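PDB 5VJC: protein mini spindles, which probably binds tubulin through TOG domains built of HEAT repeats and so promotes microtubule dynamics and formation of the mitotic spindle. Local coordinates for residues K14-R17 with L18-Q22; L129-N132 with E133-F137; P148-A151 with V152-V156; R222-S225 with V226-A229. All coordinates share one frame; numbering follows the deposited sequence.

Interaction 1: K14-R17 with L18-Q22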
ATOM      1  N   LYS A  14      -5.313 -17.353  12.923  1.00 27.65           N
ATOM      2  CA  LYS A  14      -4.276 -16.531  12.309  1.00 27.46           C
ATOM      3  C   LYS A  14      -2.889 -17.000  12.749  1.00 25.14           C
ATOM      4  O   LYS A  14      -1.930 -16.952  11.972  1.00 23.28           O
ATOM      5  CB  LYS A  14      -4.476 -15.032  12.646  1.00 26.47           C
ATOM      6  CG  LYS A  14      -3.510 -14.110  11.909  1.00 24.11           C
ATOM      7  CD  LYS A  14      -3.500 -12.695  12.512  1.00 25.19           C
ATOM      8  CE  LYS A  14      -4.792 -11.929  12.167  1.00 23.20           C
ATOM      9  NZ  LYS A  14      -4.710 -10.574  12.798  1.00 25.35           N
ATOM     10  N   ASN A  15      -2.780 -17.470  13.992  1.00 27.80           N
ATOM     11  CA  ASN A  15      -1.510 -17.982  14.473  1.00 27.69           C
ATOM     12  C   ASN A  15      -0.961 -19.083  13.578  1.00 24.47           C
ATOM     13  O   ASN A  15       0.215 -19.056  13.205  1.00 26.59           O
ATOM     14  CB  ASN A  15      -1.636 -18.494  15.921  1.00 29.68           C
ATOM     15  CG  ASN A  15      -1.857 -17.367  16.899  1.00 34.87           C
ATOM     16  OD1 ASN A  15      -1.443 -16.234  16.653  1.00 30.75           O
ATOM     17  ND2 ASN A  15      -2.544 -17.657  17.991  1.00 39.73           N
ATOM     18  N   GLN A  16      -1.813 -20.025  13.198  1.00 28.91           N
ATOM     19  CA  GLN A  16      -1.351 -21.130  12.372  1.00 34.34           C
ATOM     20  C   GLN A  16      -1.021 -20.645  10.962  1.00 29.76           C
ATOM     21  O   GLN A  16      -0.109 -21.171  10.317  1.00 27.79           O
ATOM     22  CB  GLN A  16      -2.389 -22.259  12.316  1.00 33.57           C
ATOM     23  CG  GLN A  16      -1.829 -23.550  11.740  1.00 40.34           C
ATOM     24  CD  GLN A  16      -0.603 -24.038  12.512  1.00 46.32           C
ATOM     25  OE1 GLN A  16      -0.666 -24.260  13.728  1.00 48.09           O
ATOM     26  NE2 GLN A  16       0.523 -24.184  11.811  1.00 39.87           N
ATOM     27  N   ARG A  17      -1.744 -19.635  10.491  1.00 24.93           N
ATOM     28  CA  ARG A  17      -1.489 -19.115   9.151  1.00 24.84           C
ATOM     29  C   ARG A  17      -0.128 -18.436   9.117  1.00 22.84           C
ATOM     30  O   ARG A  17       0.656 -18.652   8.193  1.00 23.31           O
ATOM     31  CB  ARG A  17      -2.602 -18.160   8.721  1.00 23.95           C
ATOM     32  CG  ARG A  17      -3.971 -18.860   8.554  1.00 26.26           C
ATOM     33  CD  ARG A  17      -4.955 -17.966   7.804  1.00 28.32           C
ATOM     34  NE  ARG A  17      -5.298 -16.762   8.558  1.00 23.84           N
ATOM     35  CZ  ARG A  17      -6.335 -16.668   9.386  1.00 24.49           C
ATOM     36  NH1 ARG A  17      -7.110 -17.726   9.609  1.00 26.46           N
ATOM     37  NH2 ARG A  17      -6.577 -15.527  10.017  1.00 24.34           N
ATOM     38  N   LEU A  18       0.156 -17.629  10.136  1.00 22.24           N
ATOM     39  CA  LEU A  18       1.444 -16.956  10.214  1.00 21.95           C
ATOM     40  C   LEU A  18       2.572 -17.993  10.309  1.00 24.79           C
ATOM     41  O   LEU A  18       3.577 -17.892   9.604  1.00 24.14           O
ATOM     42  CB  LEU A  18       1.488 -15.995  11.409  1.00 22.75           C
ATOM     43  CG  LEU A  18       0.560 -14.776  11.412  1.00 25.67           C
ATOM     44  CD1 LEU A  18       0.579 -14.091  12.774  1.00 30.03           C
ATOM     45  CD2 LEU A  18       0.956 -13.791  10.329  1.00 25.45           C
ATOM     46  N   LEU A  19       2.391 -19.002  11.160  1.00 28.03           N
ATOM     47  CA  LEU A  19       3.386 -20.089  11.268  1.00 29.43           C
ATOM     48  C   LEU A  19       3.570 -20.843   9.944  1.00 26.19           C
ATOM     49  O   LEU A  19       4.707 -21.097   9.515  1.00 27.81           O
ATOM     50  CB  LEU A  19       2.992 -21.073  12.378  1.00 30.19           C
ATOM     51  CG  LEU A  19       3.175 -20.477  13.775  1.00 32.50           C
ATOM     52  CD1 LEU A  19       2.586 -21.388  14.829  1.00 34.98           C
ATOM     53  CD2 LEU A  19       4.658 -20.200  14.047  1.00 30.09           C
ATOM     54  N   ASP A  20       2.462 -21.202   9.305  1.00 27.28           N
ATOM     55  CA  ASP A  20       2.518 -21.844   7.984  1.00 28.44           C
ATOM     56  C   ASP A  20       3.402 -21.061   7.025  1.00 28.40           C
ATOM     57  O   ASP A  20       4.236 -21.641   6.338  1.00 27.53           O
ATOM     58  CB  ASP A  20       1.121 -22.000   7.378  1.00 29.26           C
ATOM     59  CG  ASP A  20       0.316 -23.107   8.039  1.00 36.39           C
ATOM     60  OD1 ASP A  20       0.918 -23.886   8.814  1.00 31.72           O
ATOM     61  OD2 ASP A  20      -0.920 -23.168   7.815  1.00 33.15           O
ATOM     62  N   GLU A  21       3.240 -19.738   6.980  1.00 27.11           N
ATOM     63  CA  GLU A  21       4.024 -18.955   6.031  1.00 26.39           C
ATOM     64  C   GLU A  21       5.499 -18.911   6.437  1.00 28.26           C
ATOM     65  O   GLU A  21       6.384 -19.110   5.591  1.00 25.79           O
ATOM     66  CB  GLU A  21       3.468 -17.527   5.893  1.00 30.23           C
ATOM     67  CG  GLU A  21       3.810 -16.854   4.548  1.00 35.23           C
ATOM     68  CD  GLU A  21       3.193 -15.458   4.378  1.00 33.29           C
ATOM     69  OE1 GLU A  21       3.642 -14.532   5.065  1.00 33.26           O
ATOM     70  OE2 GLU A  21       2.269 -15.286   3.546  1.00 39.27           O
ATOM     71  N   GLN A  22       5.766 -18.649   7.720  1.00 26.09           N
ATOM     72  CA  GLN A  22       7.139 -18.564   8.206  1.00 27.39           C
ATOM     73  C   GLN A  22       7.865 -19.892   7.980  1.00 27.70           C
ATOM     74  O   GLN A  22       9.054 -19.921   7.631  1.00 27.50           O
ATOM     75  CB  GLN A  22       7.186 -18.191   9.700  1.00 26.92           C
ATOM     76  CG  GLN A  22       6.726 -16.759   9.995  1.00 26.14           C
ATOM     77  CD  GLN A  22       7.197 -15.779   8.944  1.00 28.49           C
ATOM     78  OE1 GLN A  22       6.430 -15.396   8.054  1.00 27.09           O
ATOM     79  NE2 GLN A  22       8.465 -15.375   9.029  1.00 24.53           N
TER
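Gln16 and Asp20 are joined twice, first through the backbone, where Asp20 N donates to Gln16 O at 2.8 Å, and again through their side chains. Gln16 starts with CG trans to its main-chain N and then bends at chi2 (56°), which swings the carboxamide along the helix toward its next turn. There NE2 lies 3.0 Å from Asp20 OD1 in a nearly straight bond. The donor keeps OD1 in the plane of its amide but meets the carboxylate from above, the two flat groups being turned 47° apart. On another side of the helix Leu18 and Lys14 run alongside each other, pointing the same way. Leu18 CG rests 3.4 Å from Lys14 O. The ammonium of Lys14 continues beyond this pair to Glu133, Tyr127 OH and the carbonyl of Val86. Arg17 bends at chi3, with Lys14 CA near the rim of one guanidinium face, while NH2 forms a salt bridge with Asp90. Such i to i+4 bonding, through backbone and side chains alike, is that of an alpha-helix; in this surface helix of the TOG array Gln16 is exposed and Arg17 buried, and Lys14 and Arg17 reach residues of the neighbouring helices.

Interaction 2: L129-N132 with E133-F137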
ATOM      1  N   LEU A 129      -0.019  -4.204  13.181  1.00 24.82           N
ATOM      2  CA  LEU A 129       0.006  -5.208  12.114  1.00 26.06           C
ATOM      3  C   LEU A 129       1.154  -6.194  12.286  1.00 26.91           C
ATOM      4  O   LEU A 129       2.294  -5.806  12.592  1.00 25.00           O
ATOM      5  CB  LEU A 129       0.135  -4.590  10.716  1.00 25.75           C
ATOM      6  CG  LEU A 129      -0.920  -3.743  10.003  1.00 29.83           C
ATOM      7  CD1 LEU A 129      -0.529  -3.592   8.526  1.00 21.73           C
ATOM      8  CD2 LEU A 129      -2.311  -4.326  10.118  1.00 27.31           C
ATOM      9  N   ALA A 130       0.853  -7.472  12.084  1.00 25.49           N
ATOM     10  CA  ALA A 130       1.904  -8.466  11.953  1.00 25.43           C
ATOM     11  C   ALA A 130       2.782  -8.092  10.759  1.00 23.88           C
ATOM     12  O   ALA A 130       2.301  -7.474   9.796  1.00 21.09           O
ATOM     13  CB  ALA A 130       1.307  -9.857  11.761  1.00 28.66           C
ATOM     14  N   GLU A 131       4.064  -8.450  10.825  1.00 24.91           N
ATOM     15  CA  GLU A 131       4.978  -8.290   9.695  1.00 24.93           C
ATOM     16  C   GLU A 131       4.361  -8.860   8.390  1.00 26.88           C
ATOM     17  O   GLU A 131       4.432  -8.238   7.317  1.00 20.60           O
ATOM     18  CB  GLU A 131       6.318  -8.964  10.002  1.00 27.61           C
ATOM     19  CG  GLU A 131       7.275  -8.969   8.846  1.00 37.10           C
ATOM     20  CD  GLU A 131       7.630  -7.561   8.412  1.00 45.55           C
ATOM     21  OE1 GLU A 131       8.018  -6.774   9.303  1.00 40.09           O
ATOM     22  OE2 GLU A 131       7.492  -7.238   7.197  1.00 41.92           O
ATOM     23  N   ASN A 132       3.705 -10.007   8.507  1.00 21.17           N
ATOM     24  CA  ASN A 132       3.101 -10.664   7.345  1.00 24.00           C
ATOM     25  C   ASN A 132       1.914  -9.892   6.794  1.00 24.54           C
ATOM     26  O   ASN A 132       1.724  -9.852   5.594  1.00 21.36           O
ATOM     27  CB  ASN A 132       2.655 -12.075   7.706  1.00 23.49           C
ATOM     28  CG  ASN A 132       3.760 -12.869   8.354  1.00 30.12           C
ATOM     29  OD1 ASN A 132       4.235 -12.537   9.458  1.00 26.60           O
ATOM     30  ND2 ASN A 132       4.196 -13.918   7.669  1.00 27.81           N
ATOM     31  N   GLU A 133       1.117  -9.286   7.675  1.00 21.62           N
ATOM     32  CA  GLU A 133      -0.028  -8.510   7.211  1.00 21.01           C
ATOM     33  C   GLU A 133       0.439  -7.292   6.403  1.00 19.80           C
ATOM     34  O   GLU A 133      -0.014  -7.089   5.273  1.00 20.33           O
ATOM     35  CB  GLU A 133      -0.915  -8.096   8.383  1.00 22.22           C
ATOM     36  CG  GLU A 133      -1.688  -9.290   8.958  1.00 20.20           C
ATOM     37  CD  GLU A 133      -2.316  -9.027  10.304  1.00 23.72           C
ATOM     38  OE1 GLU A 133      -1.774  -8.214  11.089  1.00 24.71           O
ATOM     39  OE2 GLU A 133      -3.359  -9.656  10.587  1.00 26.39           O
ATOM     40  N   GLY A 134       1.346  -6.502   6.965  1.00 20.96           N
ATOM     41  CA  GLY A 134       1.963  -5.393   6.244  1.00 23.28           C
ATOM     42  C   GLY A 134       2.582  -5.791   4.907  1.00 23.75           C
ATOM     43  O   GLY A 134       2.307  -5.180   3.867  1.00 21.93           O
ATOM     44  N   SER A 135       3.432  -6.815   4.928  1.00 21.15           N
ATOM     45  CA  SER A 135       4.132  -7.266   3.724  1.00 22.60           C
ATOM     46  C   SER A 135       3.199  -7.785   2.639  1.00 18.54           C
ATOM     47  O   SER A 135       3.466  -7.626   1.461  1.00 21.18           O
ATOM     48  CB  SER A 135       5.133  -8.374   4.077  1.00 27.91           C
ATOM     49  OG  SER A 135       6.297  -7.792   4.605  1.00 40.81           O
ATOM     50  N   SER A 136       2.122  -8.439   3.047  1.00 21.50           N
ATOM     51  CA  SER A 136       1.198  -9.034   2.085  1.00 24.05           C
ATOM     52  C   SER A 136       0.354  -7.975   1.405  1.00 23.59           C
ATOM     53  O   SER A 136      -0.241  -8.231   0.353  1.00 24.32           O
ATOM     54  CB  SER A 136       0.272 -10.020   2.777  1.00 27.18           C
ATOM     55  OG  SER A 136      -0.688  -9.286   3.528  1.00 24.05           O
ATOM     56  N   PHE A 137       0.289  -6.794   2.025  1.00 20.40           N
ATOM     57  CA  PHE A 137      -0.747  -5.826   1.698  1.00 21.41           C
ATOM     58  C   PHE A 137      -0.219  -4.558   1.033  1.00 21.64           C
ATOM     59  O   PHE A 137      -0.689  -4.189  -0.023  1.00 21.09           O
ATOM     60  CB  PHE A 137      -1.522  -5.449   2.965  1.00 20.28           C
ATOM     61  CG  PHE A 137      -2.569  -4.389   2.748  1.00 22.15           C
ATOM     62  CD1 PHE A 137      -3.622  -4.602   1.869  1.00 19.90           C
ATOM     63  CD2 PHE A 137      -2.500  -3.174   3.429  1.00 22.47           C
ATOM     64  CE1 PHE A 137      -4.604  -3.603   1.659  1.00 20.69           C
ATOM     65  CE2 PHE A 137      -3.477  -2.182   3.240  1.00 20.78           C
ATOM     66  CZ  PHE A 137      -4.524  -2.401   2.359  1.00 21.53           C
TER
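Hydrogen bonds carry most of this helix start, and in the telling one Ala130 N donates to Glu133 OE1, whose side chain folds back to the first turn. Glu133 has CG beside its own backbone N (chi1 -72°) and an extended chain beyond, which brings OE1 to 2.9 Å from Ala130 N. The amide meets OE1 on the anti side, 26° out of the carboxylate plane. This is the glutamate half of a capping box; Ala130, at the N-cap, has no side-chain acceptor to return the bond. Farther along, Ser136 OG donates to Glu133 O at 2.9 Å, and Ser136 N reaches Asn132 O at the same distance of 2.9 Å. Charge enters through the other oxygen of Glu133, which pairs with Lys14, while OE1 also receives Tyr127 OH. With an alanine here instead of Glu133, the Ala130 amide is likely to lose this acceptor and the Lys14 ammonium its carboxylate partner. Nonpolar packing is lighter: Leu129 CD1 lies 3.8 Å from Gly134 CA, where glycine has no side chain to intervene. Leu129 also touches Leu89 of helix 89-99, Leu122 of helix 105-124 and Val166 of helix 150-166, and Phe137 meets these same three helices through Thr97, Leu115 and Val163.

Interaction 3: P148-A151 with V152-V156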
ATOM      1  N   PRO A 148      -5.272   5.786 -12.990  1.00 32.95           N
ATOM      2  CA  PRO A 148      -5.879   6.837 -13.817  1.00 31.84           C
ATOM      3  C   PRO A 148      -6.968   7.617 -13.081  1.00 34.50           C
ATOM      4  O   PRO A 148      -7.173   8.794 -13.377  1.00 34.80           O
ATOM      5  CB  PRO A 148      -6.494   6.063 -14.988  1.00 36.40           C
ATOM      6  CG  PRO A 148      -5.726   4.793 -15.076  1.00 35.35           C
ATOM      7  CD  PRO A 148      -5.192   4.494 -13.700  1.00 35.40           C
ATOM      8  N   LYS A 149      -7.658   6.974 -12.139  1.00 29.88           N
ATOM      9  CA  LYS A 149      -8.813   7.601 -11.507  1.00 27.99           C
ATOM     10  C   LYS A 149      -8.514   8.264 -10.180  1.00 30.62           C
ATOM     11  O   LYS A 149      -7.951   7.657  -9.246  1.00 26.83           O
ATOM     12  CB  LYS A 149      -9.938   6.586 -11.344  1.00 31.31           C
ATOM     13  CG  LYS A 149     -10.535   6.214 -12.689  1.00 31.22           C
ATOM     14  CD  LYS A 149     -11.765   5.374 -12.562  1.00 36.76           C
ATOM     15  CE  LYS A 149     -12.166   4.864 -13.950  1.00 35.77           C
ATOM     16  NZ  LYS A 149     -12.170   5.952 -14.963  1.00 43.60           N
ATOM     17  N   ASP A 150      -8.904   9.535 -10.122  1.00 25.39           N
ATOM     18  CA  ASP A 150      -8.735  10.381  -8.951  1.00 27.81           C
ATOM     19  C   ASP A 150      -9.229   9.748  -7.637  1.00 29.35           C
ATOM     20  O   ASP A 150      -8.542   9.803  -6.618  1.00 24.64           O
ATOM     21  CB  ASP A 150      -9.468  11.696  -9.186  1.00 27.56           C
ATOM     22  CG  ASP A 150      -9.206  12.699  -8.115  1.00 32.24           C
ATOM     23  OD1 ASP A 150      -8.279  13.511  -8.293  1.00 36.11           O
ATOM     24  OD2 ASP A 150      -9.930  12.684  -7.102  1.00 36.13           O
ATOM     25  N   ALA A 151     -10.419   9.154  -7.649  1.00 25.73           N
ATOM     26  CA  ALA A 151     -10.979   8.642  -6.394  1.00 27.28           C
ATOM     27  C   ALA A 151     -10.189   7.427  -5.885  1.00 26.00           C
ATOM     28  O   ALA A 151     -10.065   7.230  -4.674  1.00 24.43           O
ATOM     29  CB  ALA A 151     -12.434   8.283  -6.558  1.00 25.97           C
ATOM     30  N   VAL A 152      -9.652   6.637  -6.812  1.00 23.76           N
ATOM     31  CA  VAL A 152      -8.778   5.516  -6.441  1.00 25.60           C
ATOM     32  C   VAL A 152      -7.479   6.022  -5.809  1.00 25.94           C
ATOM     33  O   VAL A 152      -7.090   5.564  -4.728  1.00 20.34           O
ATOM     34  CB  VAL A 152      -8.442   4.625  -7.641  1.00 26.40           C
ATOM     35  CG1 VAL A 152      -7.468   3.526  -7.231  1.00 23.26           C
ATOM     36  CG2 VAL A 152      -9.716   4.003  -8.220  1.00 29.20           C
ATOM     37  N   ARG A 153      -6.815   6.974  -6.466  1.00 24.42           N
ATOM     38  CA  ARG A 153      -5.576   7.535  -5.932  1.00 25.67           C
ATOM     39  C   ARG A 153      -5.797   8.142  -4.551  1.00 27.71           C
ATOM     40  O   ARG A 153      -5.000   7.917  -3.622  1.00 23.60           O
ATOM     41  CB  ARG A 153      -4.999   8.592  -6.887  1.00 29.71           C
ATOM     42  CG  ARG A 153      -4.673   8.081  -8.279  1.00 24.72           C
ATOM     43  CD  ARG A 153      -3.737   9.051  -9.011  1.00 29.25           C
ATOM     44  NE  ARG A 153      -4.358  10.368  -9.145  1.00 30.32           N
ATOM     45  CZ  ARG A 153      -5.146  10.718 -10.156  1.00 29.62           C
ATOM     46  NH1 ARG A 153      -5.394   9.858 -11.133  1.00 31.44           N
ATOM     47  NH2 ARG A 153      -5.679  11.942 -10.197  1.00 35.11           N
ATOM     48  N   ASN A 154      -6.885   8.900  -4.389  1.00 24.66           N
ATOM     49  CA  ASN A 154      -7.167   9.477  -3.070  1.00 26.60           C
ATOM     50  C   ASN A 154      -7.419   8.407  -1.991  1.00 23.08           C
ATOM     51  O   ASN A 154      -7.049   8.578  -0.825  1.00 22.42           O
ATOM     52  CB  ASN A 154      -8.358  10.435  -3.140  1.00 29.59           C
ATOM     53  CG  ASN A 154      -7.961  11.801  -3.690  1.00 41.02           C
ATOM     54  OD1 ASN A 154      -6.776  12.149  -3.701  1.00 45.27           O
ATOM     55  ND2 ASN A 154      -8.942  12.577  -4.154  1.00 44.01           N
ATOM     56  N   GLY A 155      -8.065   7.318  -2.386  1.00 22.82           N
ATOM     57  CA  GLY A 155      -8.424   6.263  -1.448  1.00 24.37           C
ATOM     58  C   GLY A 155      -7.169   5.538  -1.000  1.00 20.61           C
ATOM     59  O   GLY A 155      -6.981   5.274   0.181  1.00 22.02           O
ATOM     60  N   VAL A 156      -6.318   5.205  -1.965  1.00 21.19           N
ATOM     61  CA  VAL A 156      -5.025   4.579  -1.688  1.00 22.32           C
ATOM     62  C   VAL A 156      -4.197   5.416  -0.722  1.00 22.54           C
ATOM     63  O   VAL A 156      -3.668   4.905   0.265  1.00 18.50           O
ATOM     64  CB  VAL A 156      -4.240   4.355  -2.987  1.00 24.54           C
ATOM     65  CG1 VAL A 156      -2.814   3.875  -2.713  1.00 22.21           C
ATOM     66  CG2 VAL A 156      -5.005   3.380  -3.905  1.00 21.06           C
TER
HETATM   67  O   HOH W   1      -7.155  12.039 -12.929  1.00 37.52           O
HETATM   68  O   HOH W   2      -7.407  14.203 -11.316  1.00 41.47           O
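Two torsions bring Arg153 and Asp150 together at the start of their helix: a bend at chi3 of Arg153 (-60°) folds its guanidinium back over the first turn, and Asp150 holds CG opposite its own backbone N (chi1 -173°). The arginine's CG passes 3.4 Å from Lys149 O, and at its flat end Asp150 CA lies under the rim of one face. The two charged groups cross almost perpendicularly, their planes 86° apart, and form a loose salt bridge in which Asp150 OD1 stands 3.6 Å from Arg153 NH2. A water helps to span that gap, donating to Asp150 OD1 at 3.2 Å and accepting a weak bond from NH2. At the guanidinium edge NH1 makes a weak bond to Pro148 O at 3.1 Å and a further bond to the carbonyl of Asp147. Through these two carbonyls the arginine ties the loop before the helix to its opening turn. A second water accepts from NH2 at 3.1 Å and donates to Pro148 O, closing a small solvent bridge. In the backbone, Lys149 O, at the N-cap, receives Arg153 N at 3.1 Å. A leucine here in place of Arg153 would probably leave Asp150 without its opposite charge and strip Pro148 O of its direct donor. Lys149 CB meets Val152 CG2 on the inner side. Val152 and Val156 pack on Leu108 and Leu112, and Pro148 and Arg153 touch Arg186, so this helix start meets helix 105-124 through its valines and helix 185-202 through Pro148 and Arg153.

Interaction 4: R222-S225 with V226-A229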
ATOM      1  N   ARG A 222      11.931  12.043 -18.670  1.00 65.57           N
ATOM      2  CA  ARG A 222      11.417  12.779 -19.820  1.00 68.85           C
ATOM      3  C   ARG A 222      10.008  13.278 -19.546  1.00 70.64           C
ATOM      4  O   ARG A 222       9.622  14.360 -20.005  1.00 71.05           O
ATOM      5  CB  ARG A 222      11.441  11.915 -21.082  1.00 75.98           C
ATOM      6  CG  ARG A 222      12.429  12.413 -22.129  1.00 85.38           C
ATOM      7  CD  ARG A 222      12.739  11.356 -23.182  1.00 94.60           C
ATOM      8  NE  ARG A 222      14.099  11.505 -23.693  1.00105.38           N
ATOM      9  CZ  ARG A 222      14.542  10.978 -24.832  1.00109.24           C
ATOM     10  NH1 ARG A 222      13.732  10.265 -25.602  1.00111.05           N
ATOM     11  NH2 ARG A 222      15.800  11.173 -25.205  1.00108.04           N
ATOM     12  N   ASP A 223       9.247  12.489 -18.789  1.00 56.95           N
ATOM     13  CA  ASP A 223       7.900  12.875 -18.394  1.00 49.78           C
ATOM     14  C   ASP A 223       7.972  14.055 -17.437  1.00 49.87           C
ATOM     15  O   ASP A 223       8.580  13.964 -16.362  1.00 50.40           O
ATOM     16  CB  ASP A 223       7.164  11.690 -17.755  1.00 49.65           C
ATOM     17  CG  ASP A 223       5.691  11.966 -17.538  1.00 49.46           C
ATOM     18  OD1 ASP A 223       5.352  12.672 -16.563  1.00 50.95           O
ATOM     19  OD2 ASP A 223       4.873  11.474 -18.343  1.00 54.70           O
ATOM     20  N   ASN A 224       7.352  15.164 -17.828  1.00 46.41           N
ATOM     21  CA  ASN A 224       7.440  16.405 -17.063  1.00 46.19           C
ATOM     22  C   ASN A 224       6.826  16.312 -15.660  1.00 41.05           C
ATOM     23  O   ASN A 224       7.191  17.071 -14.771  1.00 42.36           O
ATOM     24  CB  ASN A 224       6.774  17.551 -17.834  1.00 51.50           C
ATOM     25  CG  ASN A 224       7.548  17.948 -19.095  1.00 58.72           C
ATOM     26  OD1 ASN A 224       8.780  18.003 -19.090  1.00 55.83           O
ATOM     27  ND2 ASN A 224       6.821  18.236 -20.178  1.00 49.84           N
ATOM     28  N   SER A 225       5.890  15.391 -15.461  1.00 44.11           N
ATOM     29  CA  SER A 225       5.268  15.258 -14.147  1.00 42.03           C
ATOM     30  C   SER A 225       6.200  14.542 -13.180  1.00 37.24           C
ATOM     31  O   SER A 225       6.237  14.853 -11.987  1.00 35.67           O
ATOM     32  CB  SER A 225       3.933  14.522 -14.250  1.00 40.59           C
ATOM     33  OG  SER A 225       2.951  15.361 -14.846  1.00 49.75           O
ATOM     34  N   VAL A 226       6.963  13.590 -13.701  1.00 31.62           N
ATOM     35  CA  VAL A 226       7.940  12.887 -12.892  1.00 29.97           C
ATOM     36  C   VAL A 226       9.069  13.841 -12.497  1.00 35.59           C
ATOM     37  O   VAL A 226       9.504  13.870 -11.339  1.00 31.88           O
ATOM     38  CB  VAL A 226       8.516  11.665 -13.632  1.00 29.66           C
ATOM     39  CG1 VAL A 226       9.488  10.918 -12.747  1.00 28.26           C
ATOM     40  CG2 VAL A 226       7.380  10.723 -14.085  1.00 29.04           C
ATOM     41  N   ARG A 227       9.549  14.616 -13.468  1.00 37.11           N
ATOM     42  CA  ARG A 227      10.596  15.595 -13.195  1.00 41.69           C
ATOM     43  C   ARG A 227      10.177  16.589 -12.104  1.00 34.98           C
ATOM     44  O   ARG A 227      10.927  16.811 -11.156  1.00 39.42           O
ATOM     45  CB  ARG A 227      10.981  16.348 -14.486  1.00 46.32           C
ATOM     46  CG  ARG A 227      11.936  17.529 -14.264  1.00 52.11           C
ATOM     47  CD  ARG A 227      12.422  18.148 -15.581  1.00 62.53           C
ATOM     48  NE  ARG A 227      11.325  18.439 -16.508  1.00 66.28           N
ATOM     49  CZ  ARG A 227      10.580  19.539 -16.467  1.00 67.02           C
ATOM     50  NH1 ARG A 227      10.806  20.458 -15.536  1.00 65.58           N
ATOM     51  NH2 ARG A 227       9.601  19.716 -17.352  1.00 64.93           N
ATOM     52  N   ASN A 228       8.989  17.185 -12.242  1.00 35.36           N
ATOM     53  CA  ASN A 228       8.505  18.154 -11.255  1.00 35.43           C
ATOM     54  C   ASN A 228       8.336  17.506  -9.866  1.00 35.56           C
ATOM     55  O   ASN A 228       8.577  18.145  -8.846  1.00 35.68           O
ATOM     56  CB  ASN A 228       7.176  18.799 -11.702  1.00 38.38           C
ATOM     57  CG  ASN A 228       7.313  19.621 -13.003  1.00 52.10           C
ATOM     58  OD1 ASN A 228       8.404  20.075 -13.358  1.00 54.00           O
ATOM     59  ND2 ASN A 228       6.200  19.806 -13.711  1.00 44.79           N
ATOM     60  N   ALA A 229       7.946  16.236  -9.822  1.00 36.45           N
ATOM     61  CA  ALA A 229       7.767  15.565  -8.532  1.00 32.90           C
ATOM     62  C   ALA A 229       9.109  15.275  -7.859  1.00 33.45           C
ATOM     63  O   ALA A 229       9.242  15.420  -6.644  1.00 35.72           O
ATOM     64  CB  ALA A 229       6.964  14.277  -8.706  1.00 29.48           C
TER
HETATM   65  O   HOH W   3      11.443  16.508 -18.284  1.00 54.05           O
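Asp223 and Val226 meet at the N-cap of helix 224-241, where Val226 CG2 lies across the carboxylate, 3.7 Å from Asp223 OD1. That oxygen caps the first turn: it accepts Ser225 N at 3.0 Å in an Asx turn and takes a longer, weak bond from Val226 N. Behind the cap, Val226 and Ala229 turn to Thr189 and Leu192 of helix 185-202. Arg227 is the side chain that follows the turn outward, and it also touches Met259 of helix 254-264. Its CB sits 3.9 Å from Asp223 O, the carbonyl that also receives Arg227 N. CG points opposite the backbone N and carries the chain out extended through CD, until a bend at chi3 (50°) turns the end alongside Asn224, both side chains running the same way. NE donates to a water 2.6 Å away. CZ comes next, 3.5 Å from Asn224 OD1. At the tip, NH2 gives a short bond to Asn224 OD1 at 2.6 Å: the oxygen lies at the guanidinium edge, within 6° of its plane, whereas the donor stands above the asparagine carbonyl plane, 54° out of it.

All four contacts are local, each within a single helix or its first turn, yet their chemistry follows their place in the fold. Interaction 2 is the most deeply set, its centre about 10 Å from the centre of the chain, and uses buried charge and a backward capping bond. Interactions 1 and 3 are surface contacts, interaction 1 with an amide-carboxylate pair, interaction 3 with a loose, water-assisted salt bridge; interaction 4 is partly buried and has a side-chain N-cap. Interactions 1 and 2 touch directly: Asn132 reaches Glu21 and Gln22, and Leu18 packs on it. Helices 131-142 and 150-166, which hold interactions 2 and 3, are consecutive, while helix 185-202 contacts both interactions 3 and 4.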